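Local coordinates for protein extracellular ligand-binding receptor (Sphaerobacter thermophilus, PDB 4ZPJ) that probably captures a small solute outside the cell membrane for uptake by an ABC transporter and binds zinc ions in the crystal, at residues 229-234 with 260-265; 309-314 with 332-337; 348-353 with 370-375. All coordinates share one frame; numbering follows the deposited sequence.

Contact 1: residues 229-234 with 260-265; sequences APIGTQ and STDAIR
R265 presents the edge of its guanidinium to the backbone of T233 and grips one carbonyl oxygen side-on with two nitrogens. NE lies 2.9 Å from T233 O, while NH2, 3.0 Å away, comes from above the carbonyl plane. A bend at chi3 (-58°) folds the arginine tip back over its own helix, placing one guanidinium face above T261 O. Against the opposite face lies the Q234 amide, whose NE2 is 3.7 Å from R265 CD; the two planes are 32° apart. One helical turn before R265, D262 aims its carboxylate at G232: OD2 accepts from G232 N through its syn lone pair at 3.0 Å, and OD1 adds a weak bond. A salt bridge from D262 OD1 to R265 NH2 couples the two grips. With a leucine at R265, T233 O would probably lose both donors and D262 its cationic mate. G232 suits its place because its positive phi (76°) fits the third position of the type II turn P230-T233, which T233 OG1 braces by bonding to P230 O. Both the turn and the helix start follow strands of one parallel sheet, 222-229 and 252-256, at its C-terminal edge, in the alpha/beta fold of a periplasmic binding protein.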
# COMPACT_ATOMS: atom_id res chain seq x y z
N ALA A 229 10.94 0.04 17.95
CA ALA A 229 10.30 -0.82 18.94
C ALA A 229 10.06 -2.19 18.34
O ALA A 229 9.66 -2.24 17.20
CB ALA A 229 8.98 -0.20 19.36
N PRO A 230 10.34 -3.30 19.09
CA PRO A 230 10.14 -4.61 18.43
C PRO A 230 8.72 -4.83 17.94
O PRO A 230 7.77 -4.30 18.52
CB PRO A 230 10.44 -5.63 19.53
CG PRO A 230 11.20 -4.89 20.59
CD PRO A 230 10.78 -3.44 20.49
N ILE A 231 8.58 -5.66 16.93
CA ILE A 231 7.27 -6.14 16.55
C ILE A 231 6.61 -6.77 17.77
O ILE A 231 7.29 -7.49 18.50
CB ILE A 231 7.33 -7.23 15.47
CG1 ILE A 231 8.05 -6.74 14.21
CG2 ILE A 231 5.92 -7.70 15.12
CD1 ILE A 231 7.12 -6.05 13.28
N GLY A 232 5.30 -6.53 17.94
CA GLY A 232 4.48 -7.10 19.00
C GLY A 232 4.68 -6.49 20.39
O GLY A 232 4.34 -7.12 21.40
N THR A 233 5.21 -5.26 20.44
CA THR A 233 5.34 -4.51 21.68
C THR A 233 3.96 -4.21 22.31
O THR A 233 3.04 -3.79 21.64
CB THR A 233 6.11 -3.20 21.45
OG1 THR A 233 7.45 -3.51 21.06
CG2 THR A 233 6.15 -2.37 22.70
N GLN A 234 3.85 -4.44 23.62
CA GLN A 234 2.64 -4.30 24.37
C GLN A 234 2.65 -2.97 25.14
O GLN A 234 1.69 -2.20 25.08
CB GLN A 234 2.59 -5.46 25.37
CG GLN A 234 1.22 -6.07 25.50
CD GLN A 234 0.83 -6.87 24.28
OE1 GLN A 234 1.65 -7.56 23.68
NE2 GLN A 234 -0.44 -6.79 23.91
N SER A 260 -1.86 -2.72 12.04
CA SER A 260 -1.57 -3.78 12.98
C SER A 260 -2.05 -3.41 14.36
O SER A 260 -2.42 -2.25 14.64
CB SER A 260 -0.07 -3.94 13.08
OG SER A 260 0.51 -2.73 13.60
N THR A 261 -1.98 -4.37 15.25
CA THR A 261 -2.38 -4.13 16.59
C THR A 261 -1.29 -3.30 17.25
O THR A 261 -1.60 -2.55 18.14
CB THR A 261 -2.63 -5.45 17.34
OG1 THR A 261 -1.45 -6.24 17.26
CG2 THR A 261 -3.78 -6.24 16.69
N ASP A 262 -0.03 -3.43 16.82
CA ASP A 262 1.02 -2.48 17.23
C ASP A 262 0.55 -1.00 17.04
O ASP A 262 0.74 -0.10 17.90
CB ASP A 262 2.32 -2.72 16.44
CG ASP A 262 3.12 -3.95 16.92
OD1 ASP A 262 2.64 -4.69 17.82
OD2 ASP A 262 4.26 -4.16 16.44
N ALA A 263 -0.07 -0.74 15.90
CA ALA A 263 -0.45 0.63 15.57
C ALA A 263 -1.53 1.15 16.47
O ALA A 263 -1.47 2.31 16.90
CB ALA A 263 -0.82 0.74 14.12
N ILE A 264 -2.47 0.27 16.80
CA ILE A 264 -3.57 0.58 17.70
C ILE A 264 -3.02 0.86 19.11
O ILE A 264 -3.36 1.93 19.70
CB ILE A 264 -4.60 -0.56 17.78
CG1 ILE A 264 -5.26 -0.79 16.42
CG2 ILE A 264 -5.67 -0.26 18.85
CD1 ILE A 264 -6.08 -2.08 16.33
N ARG A 265 -2.18 -0.05 19.61
CA ARG A 265 -1.59 0.14 20.97
C ARG A 265 -0.68 1.41 21.03
O ARG A 265 -0.72 2.17 21.99
CB ARG A 265 -0.82 -1.14 21.43
CG ARG A 265 -1.72 -2.31 21.82
CD ARG A 265 -0.90 -3.43 22.51
NE ARG A 265 0.16 -3.85 21.58
CZ ARG A 265 0.03 -4.75 20.58
NH1 ARG A 265 -1.12 -5.42 20.42
NH2 ARG A 265 1.06 -5.00 19.77

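Contact 2: residues 309-314 with 332-337; sequences YTAYND and ILPGLV
A311 sets its methyl group against L333 and P334, where a type I beta turn, T310-N313, meets the loop leading into helix 336-354 of this periplasmic-binding-protein fold. A311 CB is 4.2 Å from L333 CB and closer still, 3.8 Å, to P334 O; a small alanine lets the two backbones come this near. Beside it, Y312 and L333 cross at about a right angle, the leucine reaching the phenol end of the ring with CD1, 3.7 Å from Y312 CZ. With chi1 at -64°, Y312 CG stands anti to its carbonyl carbon, and from there the ring carries its hydroxyl end to L333 CD1. Y309 meets the second segment differently: P334 O lies at its ring edge, 4.3 Å from CE2, and P334 CG also touches CE2.

In the next shell, an ST turn holds the first loop in shape, with T310 OG1 accepting from Y312 N in a nearly straight bond (168°). Y309 OH is bonded to S318, and its ring meets that of Y339 with planes about 10° apart. F321 and F325 of helix 316-328 pack on the rigid ring of P334, while G335, at the N-cap, donates its N to D338. Between the two backbones one water closes the join, accepting from A311 N at 2.8 Å and donating to P334 O at 2.9 Å.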
# COMPACT_ATOMS: atom_id res chain seq x y z
N TYR A 309 -5.21 5.99 -0.20
CA TYR A 309 -6.65 5.97 -0.47
C TYR A 309 -7.43 6.13 0.80
O TYR A 309 -7.02 5.60 1.83
CB TYR A 309 -7.13 4.66 -1.16
CG TYR A 309 -8.62 4.74 -1.53
CD1 TYR A 309 -9.09 5.66 -2.44
CD2 TYR A 309 -9.54 3.96 -0.90
CE1 TYR A 309 -10.45 5.80 -2.70
CE2 TYR A 309 -10.89 4.08 -1.16
CZ TYR A 309 -11.34 5.00 -2.04
OH TYR A 309 -12.73 5.10 -2.29
N THR A 310 -8.55 6.83 0.71
CA THR A 310 -9.58 6.83 1.74
C THR A 310 -10.90 6.82 1.01
O THR A 310 -11.04 7.50 0.00
CB THR A 310 -9.52 8.11 2.60
OG1 THR A 310 -10.67 8.23 3.41
CG2 THR A 310 -9.38 9.43 1.70
N ALA A 311 -11.87 6.06 1.55
CA ALA A 311 -13.23 6.00 1.12
C ALA A 311 -14.00 7.34 1.14
O ALA A 311 -15.06 7.51 0.46
CB ALA A 311 -13.94 4.94 1.93
N TYR A 312 -13.45 8.33 1.84
CA TYR A 312 -14.07 9.68 1.86
C TYR A 312 -13.53 10.61 0.79
O TYR A 312 -13.77 11.82 0.86
CB TYR A 312 -13.98 10.32 3.26
CG TYR A 312 -14.78 9.48 4.26
CD1 TYR A 312 -16.18 9.69 4.47
CD2 TYR A 312 -14.20 8.38 4.85
CE1 TYR A 312 -16.90 8.85 5.33
CE2 TYR A 312 -14.91 7.55 5.71
CZ TYR A 312 -16.26 7.78 5.93
OH TYR A 312 -16.89 6.90 6.77
N ASN A 313 -12.83 10.08 -0.22
CA ASN A 313 -12.28 10.94 -1.23
C ASN A 313 -13.47 11.49 -2.02
O ASN A 313 -14.43 10.76 -2.28
CB ASN A 313 -11.31 10.18 -2.11
CG ASN A 313 -10.48 11.08 -2.99
OD1 ASN A 313 -10.31 12.26 -2.72
ND2 ASN A 313 -9.97 10.51 -4.06
N ASP A 314 -13.42 12.78 -2.38
CA ASP A 314 -14.63 13.43 -2.86
C ASP A 314 -14.60 13.49 -4.37
O ASP A 314 -14.78 14.54 -4.96
CB ASP A 314 -14.82 14.86 -2.23
CG ASP A 314 -13.65 15.86 -2.53
OD1 ASP A 314 -12.53 15.36 -2.85
OD2 ASP A 314 -13.81 17.14 -2.37
N ILE A 332 -19.67 -2.33 4.42
CA ILE A 332 -18.32 -2.14 4.90
C ILE A 332 -17.51 -1.30 3.87
O ILE A 332 -17.61 -1.48 2.65
CB ILE A 332 -17.62 -3.46 5.23
CG1 ILE A 332 -18.37 -4.19 6.37
CG2 ILE A 332 -16.19 -3.21 5.68
CD1 ILE A 332 -18.02 -5.66 6.46
N LEU A 333 -16.74 -0.36 4.38
CA LEU A 333 -16.02 0.59 3.53
C LEU A 333 -14.69 -0.06 3.13
O LEU A 333 -14.08 -0.74 3.93
CB LEU A 333 -15.80 1.94 4.27
CG LEU A 333 -17.00 2.86 4.52
CD1 LEU A 333 -16.63 4.19 5.13
CD2 LEU A 333 -17.76 3.16 3.27
N PRO A 334 -14.24 0.16 1.89
CA PRO A 334 -12.93 -0.32 1.48
C PRO A 334 -11.81 0.50 2.08
O PRO A 334 -11.96 1.71 2.25
CB PRO A 334 -12.95 -0.12 -0.03
CG PRO A 334 -13.79 1.07 -0.22
CD PRO A 334 -14.87 0.96 0.83
N GLY A 335 -10.72 -0.18 2.39
CA GLY A 335 -9.52 0.47 2.81
C GLY A 335 -8.38 0.30 1.84
O GLY A 335 -8.59 0.14 0.64
N LEU A 336 -7.17 0.32 2.40
CA LEU A 336 -5.96 0.44 1.62
C LEU A 336 -5.67 -0.77 0.76
O LEU A 336 -5.32 -0.64 -0.43
CB LEU A 336 -4.79 0.60 2.61
CG LEU A 336 -4.13 1.96 2.53
CD1 LEU A 336 -3.58 2.42 3.87
CD2 LEU A 336 -3.04 1.80 1.48
N VAL A 337 -5.72 -1.93 1.41
CA VAL A 337 -5.52 -3.18 0.76
C VAL A 337 -6.61 -3.52 -0.28
O VAL A 337 -6.33 -4.18 -1.26
CB VAL A 337 -5.32 -4.34 1.77
CG1 VAL A 337 -4.06 -4.08 2.58
CG2 VAL A 337 -6.54 -4.47 2.71
O HOH W 1 -10.93 4.14 3.36

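Contact 3: residues 348-353 with 370-375; sequences IAEALT and KAVEFT
V372 pushes its two methyl groups against one turn of helix 336-354, and this is where the contact is tight. Its CG2 sits 4.0 Å from E350 CB and 4.1 Å from A351 CB, touching the backbone N of A351 as well, while CG1 also reaches E350 CB, at 4.1 Å. Its chi1 of 164° puts CG1 anti to the backbone N and CG2 beside it, a setting in which both branches face E350 CB. A branched, wholly apolar valine fits this buried spot, and the short side chain of A351 allows it to come close to the helix backbone. F374 extends the apolar patch: E350 CG approaches its CD2 at 4.2 Å, and V372 CG1 lies at the ring edge, in plane, so that the two residues also pack on each other. I343 and V347 of the same helix also pack on the ring, which R346 meets in a cation-pi contact.

The polar side is looser. The glutamate uses its aliphatic stem for packing, and a bend at chi2 (-89°) carries the carboxylate away from V372; OE1 comes no nearer than 4.3 Å to E373 O, while OE2 is held by a salt bridge to R346. R346 therefore serves both the charge of E350 and the ring of F374. Beyond, E373 directs its CB away from the helix and is exposed, its side chain about 6 Å from a bound zinc ion. On another face of the helix, I348 and L352 pack on I57 and I55 of strand 55-61. What results is the packing of a helix between the mixed sheet and the turn from helix 362-371 into strand 373-376, within the alpha/beta fold of a periplasmic binding protein.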
# COMPACT_ATOMS: atom_id res chain seq x y z
N ILE A 348 -5.22 -5.01 -15.06
CA ILE A 348 -5.23 -6.24 -15.81
C ILE A 348 -6.29 -6.10 -16.83
O ILE A 348 -6.08 -6.38 -17.99
CB ILE A 348 -5.53 -7.44 -14.91
CG1 ILE A 348 -4.28 -7.76 -14.10
CG2 ILE A 348 -5.93 -8.62 -15.72
CD1 ILE A 348 -4.52 -8.65 -12.94
N ALA A 349 -7.43 -5.58 -16.40
CA ALA A 349 -8.59 -5.39 -17.28
C ALA A 349 -8.30 -4.43 -18.43
O ALA A 349 -8.73 -4.68 -19.54
CB ALA A 349 -9.80 -4.93 -16.49
N GLU A 350 -7.58 -3.35 -18.16
CA GLU A 350 -7.25 -2.39 -19.19
C GLU A 350 -6.24 -2.99 -20.15
O GLU A 350 -6.34 -2.78 -21.36
CB GLU A 350 -6.67 -1.11 -18.59
CG GLU A 350 -7.65 -0.42 -17.68
CD GLU A 350 -8.56 0.59 -18.39
OE1 GLU A 350 -8.11 1.27 -19.32
OE2 GLU A 350 -9.72 0.72 -17.98
N ALA A 351 -5.28 -3.75 -19.62
CA ALA A 351 -4.27 -4.32 -20.51
C ALA A 351 -4.91 -5.37 -21.40
O ALA A 351 -4.68 -5.40 -22.61
CB ALA A 351 -3.10 -4.90 -19.76
N LEU A 352 -5.74 -6.23 -20.81
CA LEU A 352 -6.36 -7.29 -21.56
C LEU A 352 -7.34 -6.79 -22.62
O LEU A 352 -7.47 -7.38 -23.69
CB LEU A 352 -7.06 -8.22 -20.63
CG LEU A 352 -6.16 -9.14 -19.76
CD1 LEU A 352 -7.01 -10.19 -19.12
CD2 LEU A 352 -5.10 -9.85 -20.54
N THR A 353 -8.02 -5.70 -22.31
CA THR A 353 -8.91 -5.08 -23.26
C THR A 353 -8.12 -4.59 -24.44
O THR A 353 -8.49 -4.87 -25.58
CB THR A 353 -9.67 -3.91 -22.61
OG1 THR A 353 -10.46 -4.40 -21.53
CG2 THR A 353 -10.57 -3.20 -23.61
N LYS A 370 2.58 -1.62 -19.64
CA LYS A 370 3.36 -0.38 -19.50
C LYS A 370 2.55 0.90 -19.79
O LYS A 370 2.80 1.97 -19.19
CB LYS A 370 4.60 -0.36 -20.41
CG LYS A 370 5.74 -1.23 -19.93
CD LYS A 370 7.10 -0.82 -20.52
CE LYS A 370 7.74 0.18 -19.58
NZ LYS A 370 8.81 0.95 -20.24
N ALA A 371 1.62 0.80 -20.74
CA ALA A 371 0.82 1.94 -21.20
C ALA A 371 -0.49 2.14 -20.43
O ALA A 371 -1.24 3.06 -20.69
CB ALA A 371 0.51 1.78 -22.71
N VAL A 372 -0.78 1.31 -19.45
CA VAL A 372 -2.06 1.45 -18.78
C VAL A 372 -2.13 2.79 -18.05
O VAL A 372 -1.20 3.15 -17.32
CB VAL A 372 -2.30 0.29 -17.79
CG1 VAL A 372 -3.42 0.62 -16.83
CG2 VAL A 372 -2.67 -0.95 -18.57
N GLU A 373 -3.26 3.47 -18.22
CA GLU A 373 -3.56 4.69 -17.55
C GLU A 373 -5.07 4.92 -17.34
O GLU A 373 -5.84 4.81 -18.27
CB GLU A 373 -2.98 5.86 -18.38
CG GLU A 373 -2.52 6.99 -17.47
CD GLU A 373 -2.34 8.33 -18.18
OE1 GLU A 373 -1.63 8.24 -19.21
OE2 GLU A 373 -2.89 9.39 -17.70
N PHE A 374 -5.49 5.32 -16.15
CA PHE A 374 -6.91 5.59 -15.94
C PHE A 374 -7.02 6.46 -14.70
O PHE A 374 -6.04 6.62 -13.95
CB PHE A 374 -7.69 4.26 -15.74
CG PHE A 374 -7.10 3.38 -14.68
CD1 PHE A 374 -7.54 3.47 -13.39
CD2 PHE A 374 -6.12 2.46 -14.99
CE1 PHE A 374 -7.02 2.66 -12.39
CE2 PHE A 374 -5.56 1.65 -14.00
CZ PHE A 374 -6.01 1.75 -12.70
N THR A 375 -8.20 7.04 -14.54
CA THR A 375 -8.61 7.72 -13.33
C THR A 375 -9.18 6.70 -12.40
O THR A 375 -10.24 6.17 -12.68
CB THR A 375 -9.67 8.81 -13.61
OG1 THR A 375 -9.12 9.66 -14.57
CG2 THR A 375 -9.90 9.71 -12.34

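In the fold
Followed from the N terminus, the three contacts come in series, and none nests within or crosses another. Contact 1 closes the chain around helix 237-246 and strand 252-256, joining the outlets of two strands of the four-stranded parallel sheet. Contact 2 then closes a short loop around helix 316-328, tying the segment after strand 304-307 to the start of helix 336-354. Contact 3 uses the later part of that same helix and closes around helix 362-371, where the chain enters strand 373-376 of the antiparallel sheet. Helix 336-354 thus links contacts 2 and 3, whose centres are 22 Å apart, whereas contacts 1 and 3 lie on opposite sides of the chain's centre.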